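Local coordinates for 6-phosphogluconolactonase (Thermotoga maritima, PDB 1VL1), which catalyses the hydrolysis of 6-phosphogluconolactone to 6-phosphogluconate, the second step of the oxidative pentose phosphate pathway, at residues I120-I131 against D163-P171; D136-M145 against A186-I197. All blocks are in the same frame, centred on the assembly; numbering follows the deposited sequence.

Interaction 1. Residues I120-I131 against D163-P171; sequences IEKACEKYEREI and DNLVTFTDP
The carboxylate of Glu128 reaches off the helix 120-131 to take the backbone N-H groups of Leu165 and Val166, at the start of the segment that carries strand 166-168. One bond, the only one of the three not weak, runs from Val166 N to Glu128 OE1, 3.0 Å, and the donor lies well above the carboxylate plane. Leu165 N adds two weak bonds: it sits 3.1 Å from Glu128 OE1 at a poor angle and 3.3 Å from Glu128 OE2 along a nearly straight line (171°). With CG trans to the backbone N (chi1 -177°) and the chain kinked at chi2, the carboxylate can lie across the Leu165 side chain. Arg132 forms a salt bridge with Glu128 OE2 and so helps hold the group in place. Next to the carboxylate, Val166 packs its two methyls against the helix, CG1 near Cys124 CB and CG2 among Glu128 CA, Tyr127 CD2 and Ile131 CD1. Phe168 forms the other end of the contact. Ile120 CG2 sits over the centre of its ring in a CH-pi contact, 4.0 Å from the centroid, while Cys124 SG lies at the ring edge and 3.5 Å from Phe168 CB. The strand runs nearly antiparallel to the helix (167°). Strand 179-182 pairs with 166-168; its Val180 also touches Ile120 and Cys124, and its Leu182 touches Ile131, making this the helix-on-sheet packing of an alpha/beta fold.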
# COMPACT_ATOMS: atom_id res chain seq x y z
N ILE A 120 -12.25 -10.07 -13.86
CA ILE A 120 -11.90 -9.06 -12.89
C ILE A 120 -12.81 -9.00 -11.67
O ILE A 120 -12.33 -8.82 -10.54
CB ILE A 120 -11.80 -7.66 -13.58
CG1 ILE A 120 -10.98 -6.71 -12.74
CG2 ILE A 120 -13.19 -7.17 -14.04
CD1 ILE A 120 -10.61 -5.36 -13.36
N GLU A 121 -14.11 -9.18 -11.88
CA GLU A 121 -15.03 -9.17 -10.71
C GLU A 121 -14.72 -10.32 -9.76
O GLU A 121 -14.73 -10.17 -8.52
CB GLU A 121 -16.49 -9.21 -11.14
CG GLU A 121 -17.46 -9.49 -10.00
CD GLU A 121 -18.90 -9.25 -10.39
OE1 GLU A 121 -19.29 -8.06 -10.44
OE2 GLU A 121 -19.62 -10.24 -10.60
N LYS A 122 -14.40 -11.46 -10.33
CA LYS A 122 -14.12 -12.65 -9.53
C LYS A 122 -12.78 -12.47 -8.79
O LYS A 122 -12.61 -12.92 -7.64
CB LYS A 122 -14.05 -13.90 -10.40
CG LYS A 122 -15.30 -14.15 -11.14
CD LYS A 122 -16.43 -14.51 -10.23
CE LYS A 122 -17.59 -14.94 -11.09
NZ LYS A 122 -18.86 -15.28 -10.38
N ALA A 123 -11.80 -11.85 -9.47
CA ALA A 123 -10.54 -11.53 -8.81
C ALA A 123 -10.77 -10.63 -7.60
O ALA A 123 -10.21 -10.84 -6.52
CB ALA A 123 -9.61 -10.83 -9.82
N CYS A 124 -11.64 -9.65 -7.75
CA CYS A 124 -12.01 -8.76 -6.63
C CYS A 124 -12.63 -9.52 -5.47
O CYS A 124 -12.22 -9.32 -4.32
CB CYS A 124 -12.98 -7.66 -7.03
SG CYS A 124 -12.37 -6.35 -8.10
N GLU A 125 -13.60 -10.38 -5.75
CA GLU A 125 -14.39 -11.04 -4.73
C GLU A 125 -13.53 -12.04 -4.00
O GLU A 125 -13.63 -12.18 -2.77
CB GLU A 125 -15.61 -11.66 -5.36
CG GLU A 125 -16.55 -10.62 -5.87
CD GLU A 125 -17.70 -11.15 -6.65
OE1 GLU A 125 -17.70 -12.38 -7.04
OE2 GLU A 125 -18.63 -10.32 -6.86
N LYS A 126 -12.66 -12.74 -4.76
CA LYS A 126 -11.72 -13.67 -4.17
C LYS A 126 -10.79 -12.95 -3.20
O LYS A 126 -10.53 -13.42 -2.12
CB LYS A 126 -10.93 -14.39 -5.26
CG LYS A 126 -9.81 -15.31 -4.71
CD LYS A 126 -9.12 -16.06 -5.83
CE LYS A 126 -7.83 -16.63 -5.43
NZ LYS A 126 -7.27 -17.57 -6.48
N TYR A 127 -10.27 -11.80 -3.61
CA TYR A 127 -9.32 -11.08 -2.78
C TYR A 127 -10.05 -10.53 -1.57
O TYR A 127 -9.54 -10.60 -0.46
CB TYR A 127 -8.75 -9.91 -3.58
CG TYR A 127 -7.57 -9.25 -2.96
CD1 TYR A 127 -6.57 -10.01 -2.37
CD2 TYR A 127 -7.42 -7.88 -2.94
CE1 TYR A 127 -5.43 -9.44 -1.81
CE2 TYR A 127 -6.28 -7.30 -2.37
CZ TYR A 127 -5.31 -8.07 -1.80
OH TYR A 127 -4.16 -7.51 -1.20
N GLU A 128 -11.26 -10.03 -1.77
CA GLU A 128 -12.06 -9.55 -0.63
C GLU A 128 -12.28 -10.66 0.43
O GLU A 128 -12.07 -10.46 1.62
CB GLU A 128 -13.42 -8.99 -1.08
CG GLU A 128 -14.18 -8.43 0.09
CD GLU A 128 -15.07 -7.21 -0.21
OE1 GLU A 128 -14.94 -6.54 -1.24
OE2 GLU A 128 -15.93 -6.95 0.63
N ARG A 129 -12.68 -11.83 -0.03
CA ARG A 129 -12.85 -12.98 0.85
C ARG A 129 -11.55 -13.30 1.61
O ARG A 129 -11.59 -13.67 2.79
CB ARG A 129 -13.35 -14.22 0.11
CG ARG A 129 -14.81 -14.20 -0.35
CD ARG A 129 -15.34 -15.48 -0.91
NE ARG A 129 -14.58 -15.98 -2.05
CZ ARG A 129 -14.84 -15.74 -3.34
NH1 ARG A 129 -15.84 -14.95 -3.70
NH2 ARG A 129 -14.08 -16.34 -4.26
N GLU A 130 -10.41 -13.24 0.92
CA GLU A 130 -9.14 -13.59 1.56
C GLU A 130 -8.79 -12.59 2.65
O GLU A 130 -8.32 -12.96 3.71
CB GLU A 130 -8.00 -13.59 0.54
CG GLU A 130 -7.91 -14.77 -0.30
CD GLU A 130 -6.60 -14.78 -1.09
OE1 GLU A 130 -5.54 -14.42 -0.54
OE2 GLU A 130 -6.72 -15.19 -2.25
N ILE A 131 -8.96 -11.30 2.35
CA ILE A 131 -8.70 -10.28 3.35
C ILE A 131 -9.56 -10.47 4.60
O ILE A 131 -9.03 -10.50 5.74
CB ILE A 131 -8.94 -8.88 2.75
CG1 ILE A 131 -7.92 -8.65 1.65
CG2 ILE A 131 -8.81 -7.86 3.85
CD1 ILE A 131 -8.24 -7.38 0.86
N ASP A 163 -18.91 0.70 -1.60
CA ASP A 163 -19.25 -0.03 -0.44
C ASP A 163 -18.86 -1.53 -0.53
O ASP A 163 -19.73 -2.44 -0.48
CB ASP A 163 -20.73 0.11 -0.23
CG ASP A 163 -21.14 -0.41 1.07
OD1 ASP A 163 -20.24 -0.46 1.96
OD2 ASP A 163 -22.30 -0.81 1.27
N ASN A 164 -17.57 -1.77 -0.59
CA ASN A 164 -16.94 -3.08 -0.63
C ASN A 164 -15.56 -2.84 -0.01
O ASN A 164 -15.14 -1.69 0.07
CB ASN A 164 -16.71 -3.56 -2.06
CG ASN A 164 -17.95 -3.70 -2.85
OD1 ASN A 164 -18.28 -2.83 -3.69
ND2 ASN A 164 -18.68 -4.79 -2.60
N LEU A 165 -14.82 -3.89 0.33
CA LEU A 165 -13.42 -3.77 0.65
C LEU A 165 -12.52 -3.69 -0.61
O LEU A 165 -11.49 -3.03 -0.63
CB LEU A 165 -12.96 -4.92 1.55
CG LEU A 165 -13.64 -5.00 2.91
CD1 LEU A 165 -13.22 -6.21 3.71
CD2 LEU A 165 -13.43 -3.73 3.77
N VAL A 166 -12.96 -4.32 -1.69
CA VAL A 166 -12.17 -4.42 -2.89
C VAL A 166 -13.11 -4.13 -4.04
O VAL A 166 -14.25 -4.66 -4.06
CB VAL A 166 -11.59 -5.82 -3.08
CG1 VAL A 166 -10.63 -5.81 -4.25
CG2 VAL A 166 -10.85 -6.25 -1.81
N THR A 167 -12.69 -3.27 -4.95
CA THR A 167 -13.46 -3.00 -6.15
C THR A 167 -12.56 -2.99 -7.39
O THR A 167 -11.37 -3.26 -7.31
CB THR A 167 -14.24 -1.69 -6.01
OG1 THR A 167 -15.18 -1.59 -7.11
CG2 THR A 167 -13.35 -0.49 -6.12
N PHE A 168 -13.12 -2.68 -8.55
CA PHE A 168 -12.31 -2.61 -9.76
C PHE A 168 -12.67 -1.34 -10.58
O PHE A 168 -13.73 -0.73 -10.34
CB PHE A 168 -12.41 -3.90 -10.59
CG PHE A 168 -13.76 -4.17 -11.19
CD1 PHE A 168 -14.07 -3.68 -12.45
CD2 PHE A 168 -14.70 -4.94 -10.52
CE1 PHE A 168 -15.33 -3.95 -13.03
CE2 PHE A 168 -15.93 -5.23 -11.07
CZ PHE A 168 -16.24 -4.73 -12.33
N THR A 169 -11.81 -0.96 -11.53
CA THR A 169 -11.96 0.30 -12.26
C THR A 169 -12.06 -0.01 -13.74
O THR A 169 -11.72 -1.10 -14.18
CB THR A 169 -10.74 1.26 -12.02
OG1 THR A 169 -9.56 0.72 -12.63
CG2 THR A 169 -10.38 1.41 -10.52
N ASP A 170 -12.52 0.97 -14.51
CA ASP A 170 -12.29 0.96 -15.94
C ASP A 170 -10.79 1.25 -16.22
O ASP A 170 -10.06 1.60 -15.32
CB ASP A 170 -13.21 1.98 -16.60
CG ASP A 170 -14.70 1.76 -16.21
OD1 ASP A 170 -15.17 0.64 -15.90
OD2 ASP A 170 -15.48 2.72 -16.20
N PRO A 171 -10.30 1.05 -17.45
CA PRO A 171 -8.93 1.49 -17.77
C PRO A 171 -8.62 2.90 -17.23
O PRO A 171 -9.28 3.88 -17.60
CB PRO A 171 -8.90 1.44 -19.30
CG PRO A 171 -9.80 0.26 -19.61
CD PRO A 171 -10.96 0.42 -18.61

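Interaction 2. Residues D136-M145 against A186-I197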
# COMPACT_ATOMS: atom_id res chain seq x y z
N ASP A 136 -9.81 -8.37 10.43
CA ASP A 136 -10.79 -7.27 10.27
C ASP A 136 -10.15 -5.87 10.31
O ASP A 136 -10.84 -4.83 10.19
CB ASP A 136 -11.90 -7.35 11.32
CG ASP A 136 -11.40 -7.40 12.74
OD1 ASP A 136 -10.18 -7.30 13.03
OD2 ASP A 136 -12.24 -7.57 13.67
N GLN A 137 -8.82 -5.85 10.45
CA GLN A 137 -8.08 -4.63 10.69
C GLN A 137 -6.64 -4.77 10.21
O GLN A 137 -5.96 -5.67 10.66
CB GLN A 137 -8.07 -4.33 12.20
CG GLN A 137 -7.47 -3.01 12.60
CD GLN A 137 -7.70 -2.68 14.07
OE1 GLN A 137 -8.59 -1.89 14.40
NE2 GLN A 137 -6.90 -3.29 14.94
N PHE A 138 -6.18 -3.90 9.32
CA PHE A 138 -4.76 -3.84 9.02
C PHE A 138 -4.05 -3.05 10.11
O PHE A 138 -4.61 -2.09 10.70
CB PHE A 138 -4.52 -3.19 7.67
CG PHE A 138 -5.21 -3.85 6.54
CD1 PHE A 138 -4.87 -5.14 6.16
CD2 PHE A 138 -6.15 -3.18 5.79
CE1 PHE A 138 -5.50 -5.76 5.09
CE2 PHE A 138 -6.75 -3.77 4.68
CZ PHE A 138 -6.45 -5.07 4.35
N ASP A 139 -2.84 -3.46 10.41
CA ASP A 139 -1.99 -2.75 11.38
C ASP A 139 -1.26 -1.57 10.71
O ASP A 139 -1.14 -0.49 11.29
CB ASP A 139 -0.97 -3.72 11.97
CG ASP A 139 -1.61 -4.75 12.83
OD1 ASP A 139 -2.24 -4.41 13.87
OD2 ASP A 139 -1.56 -5.95 12.52
N LEU A 140 -0.85 -1.78 9.47
CA LEU A 140 -0.01 -0.83 8.79
C LEU A 140 -0.27 -0.84 7.32
O LEU A 140 -0.41 -1.92 6.75
CB LEU A 140 1.40 -1.25 9.06
CG LEU A 140 2.57 -0.43 8.57
CD1 LEU A 140 2.47 0.99 9.08
CD2 LEU A 140 3.84 -1.00 9.10
N ALA A 141 -0.38 0.34 6.69
CA ALA A 141 -0.50 0.44 5.27
C ALA A 141 0.66 1.32 4.79
O ALA A 141 0.86 2.39 5.32
CB ALA A 141 -1.83 1.03 4.85
N ILE A 142 1.43 0.82 3.86
CA ILE A 142 2.57 1.55 3.25
C ILE A 142 2.17 1.88 1.82
O ILE A 142 2.11 1.01 0.91
CB ILE A 142 3.89 0.72 3.31
CG1 ILE A 142 4.19 0.25 4.73
CG2 ILE A 142 5.06 1.53 2.76
CD1 ILE A 142 5.31 -0.75 4.87
N LEU A 143 1.87 3.16 1.62
CA LEU A 143 1.25 3.61 0.41
C LEU A 143 2.07 4.64 -0.30
O LEU A 143 2.87 5.36 0.36
CB LEU A 143 -0.11 4.21 0.74
CG LEU A 143 -1.09 3.27 1.43
CD1 LEU A 143 -2.41 4.02 1.76
CD2 LEU A 143 -1.35 2.02 0.57
N GLY A 144 1.97 4.65 -1.63
CA GLY A 144 2.44 5.77 -2.46
C GLY A 144 1.33 6.73 -2.83
O GLY A 144 0.16 6.52 -2.47
N MET A 145 1.68 7.78 -3.53
CA MET A 145 0.67 8.66 -4.12
C MET A 145 1.20 9.11 -5.44
O MET A 145 2.36 9.42 -5.57
CB MET A 145 0.48 9.89 -3.23
CG MET A 145 -0.45 10.91 -3.81
SD MET A 145 -0.58 12.45 -2.88
CE MET A 145 0.95 13.18 -3.38
N ALA A 186 -11.55 -0.12 3.17
CA ALA A 186 -10.56 -1.14 3.49
C ALA A 186 -9.29 -0.46 4.03
O ALA A 186 -8.75 -0.82 5.09
CB ALA A 186 -10.25 -2.00 2.27
N LEU A 187 -8.85 0.57 3.31
CA LEU A 187 -7.59 1.26 3.69
C LEU A 187 -7.72 1.90 5.06
O LEU A 187 -6.77 1.90 5.86
CB LEU A 187 -7.17 2.28 2.60
CG LEU A 187 -6.69 1.65 1.28
CD1 LEU A 187 -6.44 2.73 0.29
CD2 LEU A 187 -5.40 0.90 1.53
N ASN A 188 -8.88 2.48 5.32
CA ASN A 188 -9.12 3.18 6.56
C ASN A 188 -9.34 2.30 7.80
O ASN A 188 -9.46 2.79 8.92
CB ASN A 188 -10.25 4.20 6.31
CG ASN A 188 -9.82 5.40 5.48
OD1 ASN A 188 -8.63 5.60 5.25
ND2 ASN A 188 -10.78 6.18 5.01
N THR A 189 -9.34 0.97 7.64
CA THR A 189 -9.24 0.10 8.81
C THR A 189 -7.82 0.02 9.36
O THR A 189 -7.62 -0.51 10.46
CB THR A 189 -9.69 -1.36 8.54
OG1 THR A 189 -8.81 -1.99 7.59
CG2 THR A 189 -11.08 -1.40 7.93
N SER A 190 -6.84 0.55 8.63
CA SER A 190 -5.45 0.49 9.07
C SER A 190 -5.20 1.38 10.27
O SER A 190 -5.59 2.55 10.28
CB SER A 190 -4.55 0.92 7.94
OG SER A 190 -4.70 0.22 6.72
N LEU A 191 -4.54 0.84 11.30
CA LEU A 191 -4.16 1.62 12.48
C LEU A 191 -3.20 2.77 12.07
O LEU A 191 -3.40 3.91 12.47
CB LEU A 191 -3.53 0.73 13.55
CG LEU A 191 -4.43 -0.37 14.14
CD1 LEU A 191 -3.65 -1.23 15.14
CD2 LEU A 191 -5.65 0.27 14.87
N TYR A 192 -2.22 2.44 11.23
CA TYR A 192 -1.21 3.41 10.78
C TYR A 192 -1.15 3.41 9.27
O TYR A 192 -1.10 2.37 8.66
CB TYR A 192 0.16 3.05 11.37
CG TYR A 192 0.19 3.06 12.88
CD1 TYR A 192 0.36 4.22 13.56
CD2 TYR A 192 -0.02 1.87 13.61
CE1 TYR A 192 0.35 4.25 14.96
CE2 TYR A 192 -0.05 1.87 15.04
CZ TYR A 192 0.14 3.09 15.69
OH TYR A 192 0.15 3.19 17.07
N VAL A 193 -1.24 4.60 8.67
CA VAL A 193 -1.10 4.74 7.27
C VAL A 193 0.17 5.59 7.04
O VAL A 193 0.31 6.67 7.64
CB VAL A 193 -2.30 5.46 6.64
CG1 VAL A 193 -2.01 5.82 5.25
CG2 VAL A 193 -3.53 4.57 6.69
N LEU A 194 1.07 5.04 6.25
CA LEU A 194 2.31 5.72 5.86
C LEU A 194 2.26 6.03 4.39
O LEU A 194 2.06 5.13 3.57
CB LEU A 194 3.52 4.81 6.11
CG LEU A 194 3.62 4.16 7.49
CD1 LEU A 194 5.01 3.45 7.68
CD2 LEU A 194 3.39 5.12 8.58
N PHE A 195 2.49 7.28 4.01
CA PHE A 195 2.62 7.64 2.59
C PHE A 195 4.10 7.91 2.31
O PHE A 195 4.75 8.61 3.07
CB PHE A 195 1.85 8.94 2.27
CG PHE A 195 0.35 8.74 2.19
CD1 PHE A 195 -0.23 8.33 0.98
CD2 PHE A 195 -0.46 9.02 3.28
CE1 PHE A 195 -1.59 8.14 0.89
CE2 PHE A 195 -1.83 8.85 3.15
CZ PHE A 195 -2.37 8.42 2.01
N LEU A 196 4.60 7.42 1.17
CA LEU A 196 6.00 7.59 0.78
C LEU A 196 6.01 8.33 -0.53
O LEU A 196 5.57 7.77 -1.54
CB LEU A 196 6.64 6.22 0.59
CG LEU A 196 7.11 5.43 1.77
CD1 LEU A 196 6.30 5.53 2.96
CD2 LEU A 196 7.45 4.01 1.37
N ILE A 197 6.45 9.58 -0.51
CA ILE A 197 6.41 10.44 -1.68
C ILE A 197 7.71 11.18 -1.82
O ILE A 197 8.37 11.48 -0.80
CB ILE A 197 5.23 11.43 -1.69
CG1 ILE A 197 5.24 12.40 -0.48
CG2 ILE A 197 3.89 10.69 -1.78
CD1 ILE A 197 4.42 13.62 -0.80
O HOH W 1 4.63 7.75 -4.00
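Leu140 to Leu143 and Tyr192 to Phe195 are paired in parallel register near the centre of the chain, two neighbouring strands in the interior of the mixed sheet. Their axes lie 4.8 Å apart and diverge by 14°. Two bonds ahead of the paired residues, Leu191 N to Phe138 O and Tyr192 N to Asp139 O, both donate from 186-197; from Ala141 N to Tyr192 O onward the donors alternate, ending with Leu196 N to Leu143 O. The Leu194 N to Ala141 O bond, 2.8 Å, is nearly straight at 171°. Past the last bond the two chains draw apart, and a water bridges them, accepting from Met145 N and donating to Leu196 O at 2.6 Å. This parallel core is consistent with the Rossmann-like clan to which the family belongs, and helix 25-43 packs over the face bearing Leu140, Tyr192 and Leu194. There Leu140 CD1, swung toward Leu194 by a chi2 of 56°, touches Leu194 CG at 3.7 Å. On the other face Leu143 CD1 meets Val193 CG1, and the ring of Phe195, stacked on Trp228, turns its edge to Gly144 O. Before the strands, the type I turn Leu187-Ser190 fits against Phe138: Ala186 O lies in plane at the ring edge, 3.6 Å from Phe138 CD2. The same carbonyl accepts hydrogen bonds from Thr189 OG1 and Thr189 N, while Ser190 OG, bonded to Leu187 O, rests 3.5 Å from Ala141 CB.

How the interactions relate
Interactions 1 and 2 have centres about 18 Å apart and interlock along the chain: helix 120-134 is followed, after a short loop, by strand 140-143, and in sequence residues 163-171 come after that strand and before strand 192-198. They also touch directly. Ile131 CG2 of the helix lies 3.7 Å from Phe138 CZ, and Leu165 O is 3.3 Å from Ala186 CB. Both reach the same mixed sheet, interaction 2 at its parallel centre and interaction 1 out at strand 166-168, with Phe77 touching both Ile131 and Phe138. Gly144, near the end of segment 136-145, lies about 5 Å from a bound citrate, probably picked up from the crystallisation liquor, which may mark a pocket.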